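Local structure of diaminopimelate decarboxylase (1TWI) at residues A[119-124]-A[147-152]; A[129-134]-A[140-145]. The protein catalyses the pyridoxal-phosphate-dependent decarboxylation of meso-diaminopimelate to L-lysine, the last step of lysine biosynthesis. One frame throughout, in Å; residues are numbered along the deposited sequence.

Contacts 1 and 2 lie side by side on one flank of the pyridoxal-binding barrel, their centres about 9 Å apart, and both draw on helix 136-149. Contact 1 sets the end of that helix against helix 117-125; contact 2, which lies inside the stretch of chain that contact 1 closes, seats the middle of the same helix on strand 130-133. Phe131 joins them: its side chain packs on Ile124, the central residue of contact 1, and its CZ lies 3.8 Å from Gly123 CA, while its CB serves contact 2. Ile121 CG1 also packs 3.7 Å from Thr145 CG2. Contact 1 is remote from the cofactor. Contact 2 is nearer, with the side chain of Val133 about 12 Å from the bound pyridoxal phosphate.

Contact 1: residues A[119-124]-A[147-152]; sequences EIIMGI and KELGET
Leu149 reaches from the last turn of helix 136-149 toward helix 117-125, and its CD1 does most of the touching. Leu149 CD1 sits 3.7 Å from Ile124 CG2, close to Ile124 CB as well, the two side chains meeting at a slant. Leu149 CD1 also comes within 4.2 Å of Ile121 CA, so it rests partly on the helix backbone, with Ile121 CG2 a little farther off. Ile124 CG2 stands opposite the backbone N across the CA-CB bond, and from there it also meets the aliphatic base of Glu151, 3.8 Å from Glu151 CB and slightly more from CG. Glu151 then bends at chi2 (-62°), running past Ile124 in the opposing direction. All of these cross-contacts are apolar. Backbone bonding shapes the partner: Gly150, with phi at 68°, closes helix 136-149 in a Schellman motif, Gly150 N donating to Lys147 O at 3.1 Å, and the chain turns so that Glu151 follows Leu149 onto Ile124. A salt bridge from Glu148 to Lys117 adds a polar link between the helices, and Met122 packs on Tyr420 of the second subunit. These are successive outer helices of the TIM-type barrel in class-II decarboxylases.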
loop_
_atom_site.group_PDB
_atom_site.type_symbol
_atom_site.label_atom_id
_atom_site.label_comp_id
_atom_site.label_asym_id
_atom_site.label_seq_id
_atom_site.Cartn_x
_atom_site.Cartn_y
_atom_site.Cartn_z
ATOM N N GLU A 119 -18.097 -10.308 -12.656
ATOM C CA GLU A 119 -18.460 -8.917 -12.352
ATOM C C GLU A 119 -19.509 -8.421 -13.330
ATOM O O GLU A 119 -20.398 -7.629 -12.979
ATOM C CB GLU A 119 -17.219 -8.011 -12.408
ATOM C CG GLU A 119 -16.299 -8.207 -11.200
ATOM C CD GLU A 119 -15.011 -7.382 -11.317
ATOM O OE1 GLU A 119 -14.399 -7.390 -12.422
ATOM O OE2 GLU A 119 -14.590 -6.760 -10.313
ATOM N N ILE A 120 -19.377 -8.830 -14.582
ATOM C CA ILE A 120 -20.369 -8.402 -15.584
ATOM C C ILE A 120 -21.762 -9.027 -15.249
ATOM O O ILE A 120 -22.790 -8.346 -15.342
ATOM C CB ILE A 120 -19.858 -8.778 -17.002
ATOM C CG1 ILE A 120 -18.682 -7.827 -17.342
ATOM C CG2 ILE A 120 -20.991 -8.631 -18.072
ATOM C CD1 ILE A 120 -17.691 -8.347 -18.355
ATOM N N ILE A 121 -21.772 -10.300 -14.815
ATOM C CA ILE A 121 -23.040 -10.964 -14.468
ATOM C C ILE A 121 -23.651 -10.153 -13.357
ATOM O O ILE A 121 -24.871 -9.868 -13.364
ATOM C CB ILE A 121 -22.807 -12.458 -13.960
ATOM C CG1 ILE A 121 -22.570 -13.395 -15.163
ATOM C CG2 ILE A 121 -23.999 -12.971 -13.164
ATOM C CD1 ILE A 121 -21.771 -14.720 -14.819
ATOM N N MET A 122 -22.826 -9.748 -12.400
ATOM C CA MET A 122 -23.334 -8.994 -11.269
ATOM C C MET A 122 -23.937 -7.668 -11.666
ATOM O O MET A 122 -25.012 -7.306 -11.163
ATOM C CB MET A 122 -22.219 -8.768 -10.230
ATOM C CG MET A 122 -22.660 -8.046 -8.956
ATOM S SD MET A 122 -21.262 -7.884 -7.685
ATOM C CE MET A 122 -20.426 -9.231 -8.152
ATOM N N GLY A 123 -23.245 -6.926 -12.542
ATOM C CA GLY A 123 -23.789 -5.640 -12.973
ATOM C C GLY A 123 -25.083 -5.810 -13.775
ATOM O O GLY A 123 -25.997 -4.967 -13.691
ATOM N N ILE A 124 -25.164 -6.871 -14.577
ATOM C CA ILE A 124 -26.365 -7.066 -15.380
ATOM C C ILE A 124 -27.525 -7.424 -14.468
ATOM O O ILE A 124 -28.617 -6.854 -14.594
ATOM C CB ILE A 124 -26.146 -8.134 -16.474
ATOM C CG1 ILE A 124 -25.112 -7.603 -17.500
ATOM C CG2 ILE A 124 -27.489 -8.497 -17.083
ATOM C CD1 ILE A 124 -24.656 -8.628 -18.600
ATOM N N LYS A 147 -26.064 -11.982 -23.533
ATOM C CA LYS A 147 -26.749 -13.015 -24.347
ATOM C C LYS A 147 -26.995 -14.282 -23.467
ATOM O O LYS A 147 -28.103 -14.833 -23.466
ATOM C CB LYS A 147 -25.893 -13.418 -25.536
ATOM C CG LYS A 147 -26.515 -14.523 -26.415
ATOM C CD LYS A 147 -25.478 -14.987 -27.439
ATOM C CE LYS A 147 -26.050 -15.893 -28.581
ATOM N NZ LYS A 147 -24.922 -16.259 -29.544
ATOM N N GLU A 148 -25.994 -14.701 -22.687
ATOM C CA GLU A 148 -26.188 -15.883 -21.841
ATOM C C GLU A 148 -27.317 -15.710 -20.806
ATOM O O GLU A 148 -28.102 -16.638 -20.542
ATOM C CB GLU A 148 -24.870 -16.255 -21.150
ATOM C CG GLU A 148 -23.835 -16.779 -22.128
ATOM C CD GLU A 148 -22.532 -17.145 -21.444
ATOM O OE1 GLU A 148 -22.041 -16.292 -20.644
ATOM O OE2 GLU A 148 -22.002 -18.267 -21.688
ATOM N N LEU A 149 -27.418 -14.526 -20.220
ATOM C CA LEU A 149 -28.465 -14.291 -19.231
ATOM C C LEU A 149 -29.828 -13.911 -19.873
ATOM O O LEU A 149 -30.792 -13.702 -19.167
ATOM C CB LEU A 149 -28.028 -13.156 -18.277
ATOM C CG LEU A 149 -26.732 -13.350 -17.521
ATOM C CD1 LEU A 149 -26.423 -12.047 -16.635
ATOM C CD2 LEU A 149 -26.883 -14.511 -16.619
ATOM N N GLY A 150 -29.895 -13.777 -21.197
ATOM C CA GLY A 150 -31.169 -13.407 -21.808
ATOM C C GLY A 150 -31.575 -11.950 -21.454
ATOM O O GLY A 150 -32.753 -11.618 -21.274
ATOM N N GLU A 151 -30.583 -11.078 -21.350
ATOM C CA GLU A 151 -30.807 -9.685 -20.990
ATOM C C GLU A 151 -30.109 -8.717 -21.972
ATOM O O GLU A 151 -29.437 -9.162 -22.898
ATOM C CB GLU A 151 -30.246 -9.459 -19.585
ATOM C CG GLU A 151 -31.037 -10.129 -18.472
ATOM C CD GLU A 151 -32.468 -9.605 -18.370
ATOM O OE1 GLU A 151 -32.696 -8.400 -18.607
ATOM O OE2 GLU A 151 -33.375 -10.399 -18.056
ATOM N N THR A 152 -30.271 -7.401 -21.771
ATOM C CA THR A 152 -29.597 -6.413 -22.608
ATOM C C THR A 152 -28.777 -5.505 -21.660
ATOM O O THR A 152 -29.373 -4.864 -20.798
ATOM C CB THR A 152 -30.603 -5.535 -23.388
ATOM O OG1 THR A 152 -31.362 -6.374 -24.270
ATOM C CG2 THR A 152 -29.842 -4.487 -24.288
#

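Contact 2: residues A[129-134]-A[140-145]; sequences RAFNVD and ILINET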
loop_
_atom_site.group_PDB
_atom_site.type_symbol
_atom_site.label_atom_id
_atom_site.label_comp_id
_atom_site.label_asym_id
_atom_site.label_seq_id
_atom_site.Cartn_x
_atom_site.Cartn_y
_atom_site.Cartn_z
ATOM N N ARG A 129 -26.858 1.425 -14.308
ATOM C CA ARG A 129 -27.049 2.394 -15.399
ATOM C C ARG A 129 -26.141 2.087 -16.625
ATOM O O ARG A 129 -26.559 2.174 -17.783
ATOM C CB ARG A 129 -26.714 3.795 -14.880
ATOM C CG ARG A 129 -27.212 4.901 -15.857
ATOM C CD ARG A 129 -26.633 6.318 -15.458
ATOM N NE ARG A 129 -27.190 7.308 -16.380
ATOM C CZ ARG A 129 -28.397 7.866 -16.271
ATOM N NH1 ARG A 129 -28.810 8.737 -17.197
ATOM N NH2 ARG A 129 -29.180 7.600 -15.220
ATOM N N ALA A 130 -24.884 1.754 -16.359
ATOM C CA ALA A 130 -23.965 1.411 -17.441
ATOM C C ALA A 130 -22.638 0.832 -17.021
ATOM O O ALA A 130 -22.125 1.135 -15.938
ATOM C CB ALA A 130 -23.637 2.637 -18.299
ATOM N N PHE A 131 -22.094 0.005 -17.906
ATOM C CA PHE A 131 -20.717 -0.424 -17.766
ATOM C C PHE A 131 -19.992 0.665 -18.649
ATOM O O PHE A 131 -20.405 0.898 -19.817
ATOM C CB PHE A 131 -20.491 -1.753 -18.471
ATOM C CG PHE A 131 -21.080 -2.925 -17.734
ATOM C CD1 PHE A 131 -20.360 -3.570 -16.738
ATOM C CD2 PHE A 131 -22.383 -3.362 -18.034
ATOM C CE1 PHE A 131 -20.917 -4.643 -16.043
ATOM C CE2 PHE A 131 -22.975 -4.452 -17.341
ATOM C CZ PHE A 131 -22.237 -5.092 -16.348
ATOM N N ASN A 132 -18.937 1.310 -18.123
ATOM C CA ASN A 132 -18.153 2.241 -18.944
ATOM C C ASN A 132 -17.092 1.330 -19.557
ATOM O O ASN A 132 -16.090 1.009 -18.918
ATOM C CB ASN A 132 -17.508 3.329 -18.070
ATOM C CG ASN A 132 -18.545 4.295 -17.465
ATOM O OD1 ASN A 132 -19.667 4.432 -17.981
ATOM N ND2 ASN A 132 -18.148 5.013 -16.382
ATOM N N VAL A 133 -17.322 0.920 -20.804
ATOM C CA VAL A 133 -16.475 -0.038 -21.518
ATOM C C VAL A 133 -15.113 0.480 -21.790
ATOM O O VAL A 133 -14.964 1.560 -22.346
ATOM C CB VAL A 133 -17.106 -0.450 -22.854
ATOM C CG1 VAL A 133 -16.161 -1.381 -23.630
ATOM C CG2 VAL A 133 -18.443 -1.133 -22.579
ATOM N N ASP A 134 -14.116 -0.331 -21.443
ATOM C CA ASP A 134 -12.744 0.108 -21.541
ATOM C C ASP A 134 -12.001 -0.360 -22.781
ATOM O O ASP A 134 -10.988 0.229 -23.151
ATOM C CB ASP A 134 -11.997 -0.368 -20.286
ATOM C CG ASP A 134 -10.520 -0.017 -20.320
ATOM O OD1 ASP A 134 -9.704 -0.814 -20.882
ATOM O OD2 ASP A 134 -10.181 1.084 -19.802
ATOM N N ILE A 140 -17.132 -7.152 -26.153
ATOM C CA ILE A 140 -17.473 -8.515 -26.630
ATOM C C ILE A 140 -17.912 -9.402 -25.446
ATOM O O ILE A 140 -18.966 -10.067 -25.496
ATOM C CB ILE A 140 -16.256 -9.134 -27.445
ATOM C CG1 ILE A 140 -16.043 -8.295 -28.732
ATOM C CG2 ILE A 140 -16.509 -10.665 -27.823
ATOM C CD1 ILE A 140 -14.804 -8.701 -29.507
ATOM N N LEU A 141 -17.174 -9.351 -24.346
ATOM C CA LEU A 141 -17.536 -10.161 -23.199
ATOM C C LEU A 141 -18.874 -9.745 -22.616
ATOM O O LEU A 141 -19.712 -10.587 -22.216
ATOM C CB LEU A 141 -16.414 -10.095 -22.133
ATOM C CG LEU A 141 -16.781 -10.738 -20.776
ATOM C CD1 LEU A 141 -16.988 -12.255 -20.945
ATOM C CD2 LEU A 141 -15.615 -10.492 -19.787
ATOM N N ILE A 142 -19.142 -8.439 -22.573
ATOM C CA ILE A 142 -20.427 -8.001 -22.021
ATOM C C ILE A 142 -21.598 -8.469 -22.917
ATOM O O ILE A 142 -22.640 -8.930 -22.414
ATOM C CB ILE A 142 -20.501 -6.437 -21.917
ATOM C CG1 ILE A 142 -19.575 -5.949 -20.767
ATOM C CG2 ILE A 142 -21.923 -5.983 -21.707
ATOM C CD1 ILE A 142 -19.305 -4.381 -20.820
ATOM N N ASN A 143 -21.444 -8.328 -24.236
ATOM C CA ASN A 143 -22.536 -8.715 -25.144
ATOM C C ASN A 143 -22.746 -10.265 -25.028
ATOM O O ASN A 143 -23.874 -10.736 -24.996
ATOM C CB ASN A 143 -22.157 -8.317 -26.587
ATOM C CG ASN A 143 -23.205 -8.688 -27.591
ATOM O OD1 ASN A 143 -22.937 -9.512 -28.465
ATOM N ND2 ASN A 143 -24.397 -8.095 -27.495
ATOM N N GLU A 144 -21.654 -11.032 -24.965
ATOM C CA GLU A 144 -21.775 -12.496 -24.843
ATOM C C GLU A 144 -22.436 -12.869 -23.496
ATOM O O GLU A 144 -23.269 -13.770 -23.424
ATOM C CB GLU A 144 -20.393 -13.159 -24.939
ATOM C CG GLU A 144 -19.817 -13.291 -26.367
ATOM C CD GLU A 144 -18.302 -13.600 -26.342
ATOM O OE1 GLU A 144 -17.666 -13.701 -27.434
ATOM O OE2 GLU A 144 -17.740 -13.735 -25.211
ATOM N N THR A 145 -22.074 -12.172 -22.418
ATOM C CA THR A 145 -22.651 -12.474 -21.103
ATOM C C THR A 145 -24.128 -12.087 -21.026
ATOM O O THR A 145 -24.983 -12.837 -20.480
ATOM C CB THR A 145 -21.823 -11.759 -20.014
ATOM O OG1 THR A 145 -20.470 -12.203 -20.149
ATOM C CG2 THR A 145 -22.354 -12.087 -18.631
#
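Phe131 and Val133, on the face of strand 130-133 turned to helix 136-149, both receive the tip of Ile142. At CB the Ile142 side chain forks. CG1 takes the branch beside the backbone N (chi1 -72°), and the nearly extended chi2 of 166° carries CD1 out to the strand, where this one atom makes the close approaches. Ile142 CD1 meets Phe131 CB at 3.7 Å, with Phe131 CG scarcely farther, touching the root of the aromatic side chain and lying oblique to its ring. The two side chains pass alongside one another in opposing directions. Ile142 CD1 is also 3.8 Å from Val133 CG2, and it crosses the valine side chain at an angle. One methyl thus bridges two strand residues that face the helix, in a wholly buried, apolar contact. Within the helix, Leu141 O accepts from both Thr145 N and Thr145 OG1, which approach opposite faces of the carbonyl plane; the bond from Thr145 OG1 to Leu141 O is 2.7 Å long and tilts 34° out of that plane. Thr145 OG1 is also hydrogen-bonded to Lys117 NZ. The helix forms the crossover of a beta-alpha-beta unit: Ile142 also covers Ala153 and Val155 on the next parallel strand, 153-160, while Phe131 packs on Ile124 of the preceding helix, 117-125.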